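Local coordinates for major Capsid Protein VP1 (Chimpanzee polyomavirus Bob, PDB 6Y9I) that forms the outer shell of the polyomavirus capsid as pentamers and probably binds glycan receptors on host cells, at residues A[146-151]-A[164-169]; A[186-191]-A[206-211]. All coordinates share one frame; numbering follows the deposited sequence.

Contact 1 (A[146-151]-A[164-169])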
ATOM      1  N   GLY A 146      29.366  -5.531  -4.558  1.00 21.67           N
ATOM      2  CA  GLY A 146      29.571  -4.174  -5.054  1.00 21.68           C
ATOM      3  C   GLY A 146      28.893  -3.955  -6.369  1.00 21.56           C
ATOM      4  O   GLY A 146      28.706  -4.905  -7.136  1.00 27.62           O
ATOM      5  N   ILE A 147      28.514  -2.705  -6.576  1.00 22.46           N
ATOM      6  CA  ILE A 147      27.951  -2.178  -7.830  1.00 23.18           C
ATOM      7  C   ILE A 147      28.240  -0.669  -7.868  1.00 24.13           C
ATOM      8  O   ILE A 147      28.636  -0.080  -6.821  1.00 26.20           O
ATOM      9  CB  ILE A 147      26.453  -2.512  -7.852  1.00 23.83           C
ATOM     10  CG1 ILE A 147      25.878  -2.455  -9.265  1.00 23.19           C
ATOM     11  CG2 ILE A 147      25.701  -1.603  -6.893  1.00 26.15           C
ATOM     12  CD1 ILE A 147      24.412  -2.685  -9.307  1.00 26.05           C
ATOM     13  N   GLU A 148      28.100  -0.071  -9.041  1.00 24.53           N
ATOM     14  CA  GLU A 148      28.113   1.396  -9.233  1.00 24.17           C
ATOM     15  C   GLU A 148      26.878   1.739 -10.065  1.00 24.27           C
ATOM     16  O   GLU A 148      26.617   0.988 -11.034  1.00 25.79           O
ATOM     17  CB  GLU A 148      29.384   1.858  -9.955  1.00 26.47           C
ATOM     18  CG  GLU A 148      30.664   1.614  -9.182  1.00 27.90           C
ATOM     19  CD  GLU A 148      30.832   2.532  -7.997  1.00 29.13           C
ATOM     20  OE1 GLU A 148      30.231   3.638  -8.002  1.00 33.72           O
ATOM     21  OE2 GLU A 148      31.578   2.161  -7.086  1.00 29.48           O
ATOM     22  N   SER A 149      26.161   2.809  -9.719  1.00 23.41           N
ATOM     23  CA  SER A 149      25.137   3.419 -10.605  1.00 23.33           C
ATOM     24  C   SER A 149      25.860   4.066 -11.802  1.00 24.04           C
ATOM     25  O   SER A 149      25.392   3.901 -12.945  1.00 23.70           O
ATOM     26  CB  SER A 149      24.298   4.391  -9.825  1.00 25.65           C
ATOM     27  OG  SER A 149      25.137   5.230  -9.033  1.00 27.20           O
ATOM     28  N   ASN A 150      26.993   4.737 -11.555  1.00 23.41           N
ATOM     29  CA  ASN A 150      27.865   5.353 -12.602  1.00 24.67           C
ATOM     30  C   ASN A 150      29.297   4.838 -12.396  1.00 24.59           C
ATOM     31  O   ASN A 150      29.983   5.302 -11.473  1.00 22.91           O
ATOM     32  CB  ASN A 150      27.852   6.885 -12.586  1.00 25.25           C
ATOM     33  CG  ASN A 150      26.494   7.526 -12.790  1.00 25.19           C
ATOM     34  OD1 ASN A 150      26.156   8.476 -12.082  1.00 28.42           O
ATOM     35  ND2 ASN A 150      25.745   7.062 -13.772  1.00 23.71           N
ATOM     36  N   ALA A 151      29.729   3.889 -13.219  1.00 25.77           N
ATOM     37  CA  ALA A 151      31.030   3.224 -13.013  1.00 28.69           C
ATOM     38  C   ALA A 151      32.159   4.276 -12.972  1.00 29.17           C
ATOM     39  O   ALA A 151      33.135   4.028 -12.246  1.00 26.32           O
ATOM     40  CB  ALA A 151      31.254   2.173 -14.065  1.00 29.74           C
ATOM     41  N   ILE A 164      35.672   2.233   1.334  1.00 25.85           N
ATOM     42  CA  ILE A 164      36.126   1.285   0.295  1.00 26.48           C
ATOM     43  C   ILE A 164      35.065   1.265  -0.796  1.00 25.86           C
ATOM     44  O   ILE A 164      33.867   1.279  -0.476  1.00 24.72           O
ATOM     45  CB  ILE A 164      36.407  -0.109   0.867  1.00 29.03           C
ATOM     46  CG1 ILE A 164      36.944  -1.054  -0.204  1.00 32.54           C
ATOM     47  CG2 ILE A 164      35.192  -0.694   1.563  1.00 30.05           C
ATOM     48  CD1 ILE A 164      37.893  -2.089   0.347  1.00 37.76           C
ATOM     49  N   HIS A 165      35.517   1.235  -2.038  1.00 24.67           N
ATOM     50  CA  HIS A 165      34.684   1.174  -3.255  1.00 27.03           C
ATOM     51  C   HIS A 165      34.875  -0.184  -3.910  1.00 26.62           C
ATOM     52  O   HIS A 165      35.917  -0.821  -3.769  1.00 28.12           O
ATOM     53  CB  HIS A 165      35.050   2.350  -4.168  1.00 30.41           C
ATOM     54  CG  HIS A 165      35.085   3.638  -3.426  1.00 31.56           C
ATOM     55  ND1 HIS A 165      33.941   4.203  -2.893  1.00 28.63           N
ATOM     56  CD2 HIS A 165      36.108   4.455  -3.097  1.00 33.63           C
ATOM     57  CE1 HIS A 165      34.258   5.317  -2.269  1.00 32.93           C
ATOM     58  NE2 HIS A 165      35.579   5.497  -2.374  1.00 33.23           N
ATOM     59  N   PRO A 166      33.861  -0.670  -4.649  1.00 24.87           N
ATOM     60  CA  PRO A 166      33.979  -1.945  -5.337  1.00 25.30           C
ATOM     61  C   PRO A 166      35.231  -2.105  -6.215  1.00 24.44           C
ATOM     62  O   PRO A 166      35.763  -3.182  -6.194  1.00 24.02           O
ATOM     63  CB  PRO A 166      32.708  -1.978  -6.191  1.00 25.30           C
ATOM     64  CG  PRO A 166      31.708  -1.205  -5.367  1.00 26.91           C
ATOM     65  CD  PRO A 166      32.520  -0.074  -4.779  1.00 25.54           C
ATOM     66  N   ASN A 167      35.658  -1.070  -6.945  1.00 23.18           N
ATOM     67  CA  ASN A 167      36.841  -1.195  -7.835  1.00 25.82           C
ATOM     68  C   ASN A 167      38.162  -1.276  -7.055  1.00 27.67           C
ATOM     69  O   ASN A 167      39.113  -1.826  -7.654  1.00 30.15           O
ATOM     70  CB  ASN A 167      36.919  -0.142  -8.934  1.00 25.53           C
ATOM     71  CG  ASN A 167      37.642  -0.740 -10.118  1.00 28.09           C
ATOM     72  OD1 ASN A 167      37.450  -1.917 -10.424  1.00 27.34           O
ATOM     73  ND2 ASN A 167      38.511   0.028 -10.750  1.00 28.89           N
ATOM     74  N   ASP A 168      38.212  -0.800  -5.808  1.00 27.00           N
ATOM     75  CA  ASP A 168      39.329  -1.001  -4.854  1.00 30.75           C
ATOM     76  C   ASP A 168      39.534  -2.503  -4.722  1.00 30.91           C
ATOM     77  O   ASP A 168      40.666  -2.920  -4.591  1.00 27.57           O
ATOM     78  CB  ASP A 168      39.079  -0.382  -3.467  1.00 31.49           C
ATOM     79  CG  ASP A 168      39.004   1.142  -3.427  1.00 35.22           C
ATOM     80  OD1 ASP A 168      39.545   1.776  -4.353  1.00 38.63           O
ATOM     81  OD2 ASP A 168      38.395   1.714  -2.468  1.00 31.37           O
ATOM     82  N   ILE A 169      38.470  -3.295  -4.792  1.00 28.96           N
ATOM     83  CA  ILE A 169      38.595  -4.770  -4.678  1.00 28.58           C
ATOM     84  C   ILE A 169      38.734  -5.359  -6.072  1.00 28.81           C
ATOM     85  O   ILE A 169      39.658  -6.130  -6.267  1.00 30.02           O
ATOM     86  CB  ILE A 169      37.427  -5.363  -3.875  1.00 30.91           C
ATOM     87  CG1 ILE A 169      37.567  -4.921  -2.421  1.00 32.12           C
ATOM     88  CG2 ILE A 169      37.385  -6.876  -4.017  1.00 33.51           C
ATOM     89  CD1 ILE A 169      36.291  -4.556  -1.774  1.00 36.12           C
TER
HETATM   90  O   HOH W   1      34.275   1.464  -7.454  1.00 27.46           O

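Contact 2 (A[186-191]-A[206-211])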
ATOM      1  N   LYS A 186      34.030 -10.403  -8.709  1.00 27.53           N
ATOM      2  CA  LYS A 186      35.226 -10.078  -7.893  1.00 27.89           C
ATOM      3  C   LYS A 186      34.919  -8.966  -6.883  1.00 26.39           C
ATOM      4  O   LYS A 186      35.634  -8.896  -5.882  1.00 30.28           O
ATOM      5  CB  LYS A 186      36.412  -9.713  -8.791  1.00 32.70           C
ATOM      6  CG  LYS A 186      37.759  -9.849  -8.094  1.00 37.94           C
ATOM      7  N   ALA A 187      33.881  -8.146  -7.082  1.00 23.94           N
ATOM      8  CA  ALA A 187      33.609  -6.991  -6.196  1.00 24.52           C
ATOM      9  C   ALA A 187      32.812  -7.481  -4.970  1.00 25.21           C
ATOM     10  O   ALA A 187      31.581  -7.273  -4.907  1.00 24.64           O
ATOM     11  CB  ALA A 187      32.909  -5.886  -6.970  1.00 22.47           C
ATOM     12  N   LYS A 188      33.503  -8.172  -4.064  1.00 25.88           N
ATOM     13  CA  LYS A 188      32.927  -8.785  -2.842  1.00 26.40           C
ATOM     14  C   LYS A 188      33.752  -8.349  -1.634  1.00 27.01           C
ATOM     15  O   LYS A 188      34.980  -8.210  -1.734  1.00 27.45           O
ATOM     16  CB  LYS A 188      32.853 -10.307  -2.995  1.00 28.68           C
ATOM     17  CG  LYS A 188      31.757 -10.777  -3.945  1.00 31.11           C
ATOM     18  CD  LYS A 188      31.507 -12.281  -3.930  1.00 32.26           C
ATOM     19  CE  LYS A 188      30.913 -12.812  -5.210  1.00 32.94           C
ATOM     20  NZ  LYS A 188      29.471 -12.526  -5.329  1.00 39.48           N
ATOM     21  N   ALA A 189      33.081  -8.104  -0.521  1.00 24.72           N
ATOM     22  CA  ALA A 189      33.736  -7.722   0.733  1.00 23.11           C
ATOM     23  C   ALA A 189      32.879  -8.177   1.907  1.00 25.57           C
ATOM     24  O   ALA A 189      31.697  -8.512   1.725  1.00 25.68           O
ATOM     25  CB  ALA A 189      34.002  -6.241   0.783  1.00 23.97           C
ATOM     26  N   ARG A 190      33.471  -8.118   3.084  1.00 26.29           N
ATOM     27  CA  ARG A 190      32.770  -8.416   4.342  1.00 27.77           C
ATOM     28  C   ARG A 190      32.611  -7.113   5.095  1.00 27.20           C
ATOM     29  O   ARG A 190      33.555  -6.295   5.095  1.00 26.41           O
ATOM     30  CB  ARG A 190      33.561  -9.469   5.105  1.00 31.55           C
ATOM     31  CG  ARG A 190      33.330 -10.859   4.540  1.00 38.75           C
ATOM     32  CD  ARG A 190      33.408 -11.918   5.605  1.00 42.40           C
ATOM     33  NE  ARG A 190      32.402 -12.920   5.358  1.00 45.58           N
ATOM     34  CZ  ARG A 190      32.189 -13.952   6.140  1.00 46.77           C
ATOM     35  NH1 ARG A 190      32.926 -14.124   7.229  1.00 45.03           N
ATOM     36  NH2 ARG A 190      31.239 -14.808   5.814  1.00 50.04           N
ATOM     37  N   LEU A 191      31.466  -6.950   5.736  1.00 24.91           N
ATOM     38  CA  LEU A 191      31.129  -5.734   6.493  1.00 25.99           C
ATOM     39  C   LEU A 191      31.792  -5.841   7.869  1.00 27.41           C
ATOM     40  O   LEU A 191      31.133  -6.290   8.852  1.00 29.13           O
ATOM     41  CB  LEU A 191      29.604  -5.611   6.577  1.00 23.44           C
ATOM     42  CG  LEU A 191      29.106  -4.415   7.372  1.00 25.24           C
ATOM     43  CD1 LEU A 191      29.793  -3.128   6.943  1.00 24.97           C
ATOM     44  CD2 LEU A 191      27.605  -4.277   7.208  1.00 25.69           C
ATOM     45  N   PRO A 206      23.491 -12.110  -1.796  1.00 22.90           N
ATOM     46  CA  PRO A 206      22.592 -13.234  -1.570  1.00 22.51           C
ATOM     47  C   PRO A 206      23.252 -14.582  -1.937  1.00 23.30           C
ATOM     48  O   PRO A 206      22.693 -15.590  -1.567  1.00 22.47           O
ATOM     49  CB  PRO A 206      21.412 -12.877  -2.484  1.00 23.70           C
ATOM     50  CG  PRO A 206      22.089 -12.197  -3.645  1.00 23.77           C
ATOM     51  CD  PRO A 206      23.115 -11.318  -2.981  1.00 25.18           C
ATOM     52  N   SER A 207      24.413 -14.561  -2.614  1.00 22.55           N
ATOM     53  CA  SER A 207      25.233 -15.735  -3.020  1.00 22.23           C
ATOM     54  C   SER A 207      26.065 -16.210  -1.820  1.00 22.73           C
ATOM     55  O   SER A 207      26.581 -17.325  -1.854  1.00 25.76           O
ATOM     56  CB  SER A 207      26.112 -15.404  -4.244  1.00 24.30           C
ATOM     57  OG  SER A 207      27.342 -14.766  -3.872  1.00 23.64           O
ATOM     58  N   ARG A 208      26.167 -15.416  -0.758  1.00 23.12           N
ATOM     59  CA  ARG A 208      26.862 -15.849   0.485  1.00 23.20           C
ATOM     60  C   ARG A 208      25.905 -15.688   1.667  1.00 20.03           C
ATOM     61  O   ARG A 208      24.760 -16.103   1.510  1.00 22.46           O
ATOM     62  CB  ARG A 208      28.206 -15.131   0.555  1.00 22.59           C
ATOM     63  CG  ARG A 208      29.114 -15.564  -0.578  1.00 26.28           C
ATOM     64  CD  ARG A 208      30.411 -14.823  -0.580  1.00 27.89           C
ATOM     65  NE  ARG A 208      31.197 -15.271  -1.730  1.00 30.57           N
ATOM     66  CZ  ARG A 208      32.475 -14.938  -1.906  1.00 31.96           C
ATOM     67  NH1 ARG A 208      33.138 -15.358  -2.967  1.00 30.99           N
ATOM     68  NH2 ARG A 208      33.071 -14.157  -1.031  1.00 29.82           N
ATOM     69  N   ASN A 209      26.372 -15.196   2.810  1.00 19.87           N
ATOM     70  CA  ASN A 209      25.506 -14.932   3.982  1.00 20.86           C
ATOM     71  C   ASN A 209      24.763 -16.194   4.400  1.00 24.44           C
ATOM     72  O   ASN A 209      23.597 -16.087   4.827  1.00 20.51           O
ATOM     73  CB  ASN A 209      24.571 -13.778   3.630  1.00 21.22           C
ATOM     74  CG  ASN A 209      25.309 -12.469   3.801  1.00 20.98           C
ATOM     75  OD1 ASN A 209      26.044 -12.324   4.773  1.00 19.82           O
ATOM     76  ND2 ASN A 209      25.207 -11.567   2.828  1.00 20.16           N
ATOM     77  N   GLU A 210      25.398 -17.363   4.279  1.00 26.79           N
ATOM     78  CA  GLU A 210      24.770 -18.646   4.698  1.00 27.63           C
ATOM     79  C   GLU A 210      24.575 -18.617   6.223  1.00 25.11           C
ATOM     80  O   GLU A 210      23.686 -19.289   6.697  1.00 28.66           O
ATOM     81  CB  GLU A 210      25.628 -19.833   4.271  1.00 32.16           C
ATOM     82  CG  GLU A 210      25.681 -20.036   2.771  1.00 37.29           C
ATOM     83  N   ASN A 211      25.359 -17.829   6.955  1.00 24.49           N
ATOM     84  CA  ASN A 211      25.370 -17.797   8.443  1.00 22.84           C
ATOM     85  C   ASN A 211      24.946 -16.417   8.955  1.00 21.13           C
ATOM     86  O   ASN A 211      25.324 -16.091  10.052  1.00 22.50           O
ATOM     87  CB  ASN A 211      26.753 -18.182   8.971  1.00 23.74           C
ATOM     88  CG  ASN A 211      26.745 -18.548  10.435  1.00 25.56           C
ATOM     89  OD1 ASN A 211      25.808 -19.195  10.912  1.00 29.06           O
ATOM     90  ND2 ASN A 211      27.762 -18.111  11.160  1.00 23.79           N
TER

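Contact 1 (A[146-151]-A[164-169])
The carboxylate of Glu148 turns OE2 to the ring of Pro166, 3.3 Å from its CD. Its other oxygen, OE1, is hydrogen-bonded to the Tyr155 hydroxyl. The Pro166 ring lies against the backbone of Gly146 and Ile147. Its CG lies 3.7 Å from Gly146 CA and 3.6 Å from Ile147 O. The Glu148 chain folds at chi2 (-72°), which brings its end toward the proline. A water then bridges the segments: it donates to Glu148 OE2 (2.8 Å) and accepts from Asn167 N (2.9 Å). The acid is thereby tied to an amide in the first turn of the helix. Glu201, which is hydrogen-bonded to His165 ND1, is close to OE2 as well, and this could favour a shared or shifted proton. Asp168 OD2 accepts from His165 N at 2.9 Å, from above the carboxylate plane. The contact is buried. It joins the end of strand 142-146 to the start of helix 166-170. Pro166 also packs on Trp202 of strand 202-204, and Ile147 packs on Leu277 of the second subunit.

Contact 2 (A[186-191]-A[206-211])
Two basic side chains lie against each other here: Lys188 rests its aliphatic CD over the centre of the Arg208 guanidinium, 3.5 Å from CZ. The two chains meet at an angle. Arg208 reaches out extended from CG to NE and presents one flat face to the lysine. The contact is made by side chains, since the nearest CA atoms, those of Lys188 and Arg208, are 9.9 Å apart. Lys188 turns at its last bond (chi4 -77°). This carries NZ off the guanidinium, to 4.8 Å from Arg208 NE. There it makes a weak hydrogen bond of 3.4 Å to Ser207 OG. Its stronger partners are Gln145 OE1 and Asp205 OD2, the latter a salt bridge. Ser207 OG is itself bonded to Asp205 OD1, so one aspartate holds both the serine and the ammonium. This is a surface contact between strand 188-191 and the loop leading to strand 212-219, a loop that Asn209 ties back to the sheet through the carbonyl of Asp143. The methylene covers the guanidinium face, where no N-H points, so the contact need not cost either group a hydrogen bond. The like charges are probably tolerated because Asp205 offsets that of Lys188.

Overall arrangement
Contact 1 closes before contact 2 opens along the chain, and their centres are 15 Å apart. They meet through the small three-stranded sheet, where strand 142-146 lies between strands 188-191 and 202-204. Gly146 N of contact 1 probably bonds to Ala187 O of contact 2, at 2.8 Å. Ile169 adds packing: its CG2 is 3.3 Å from Lys186 O and 3.6 Å from Lys188 O, and its CD1 is 3.8 Å from Ala189 CB. Both contacts touch the second subunit of the pentamer. A magnesium ion lies about 5 Å from the Ser207 side chain, and one is about 10 Å from that of Ile147.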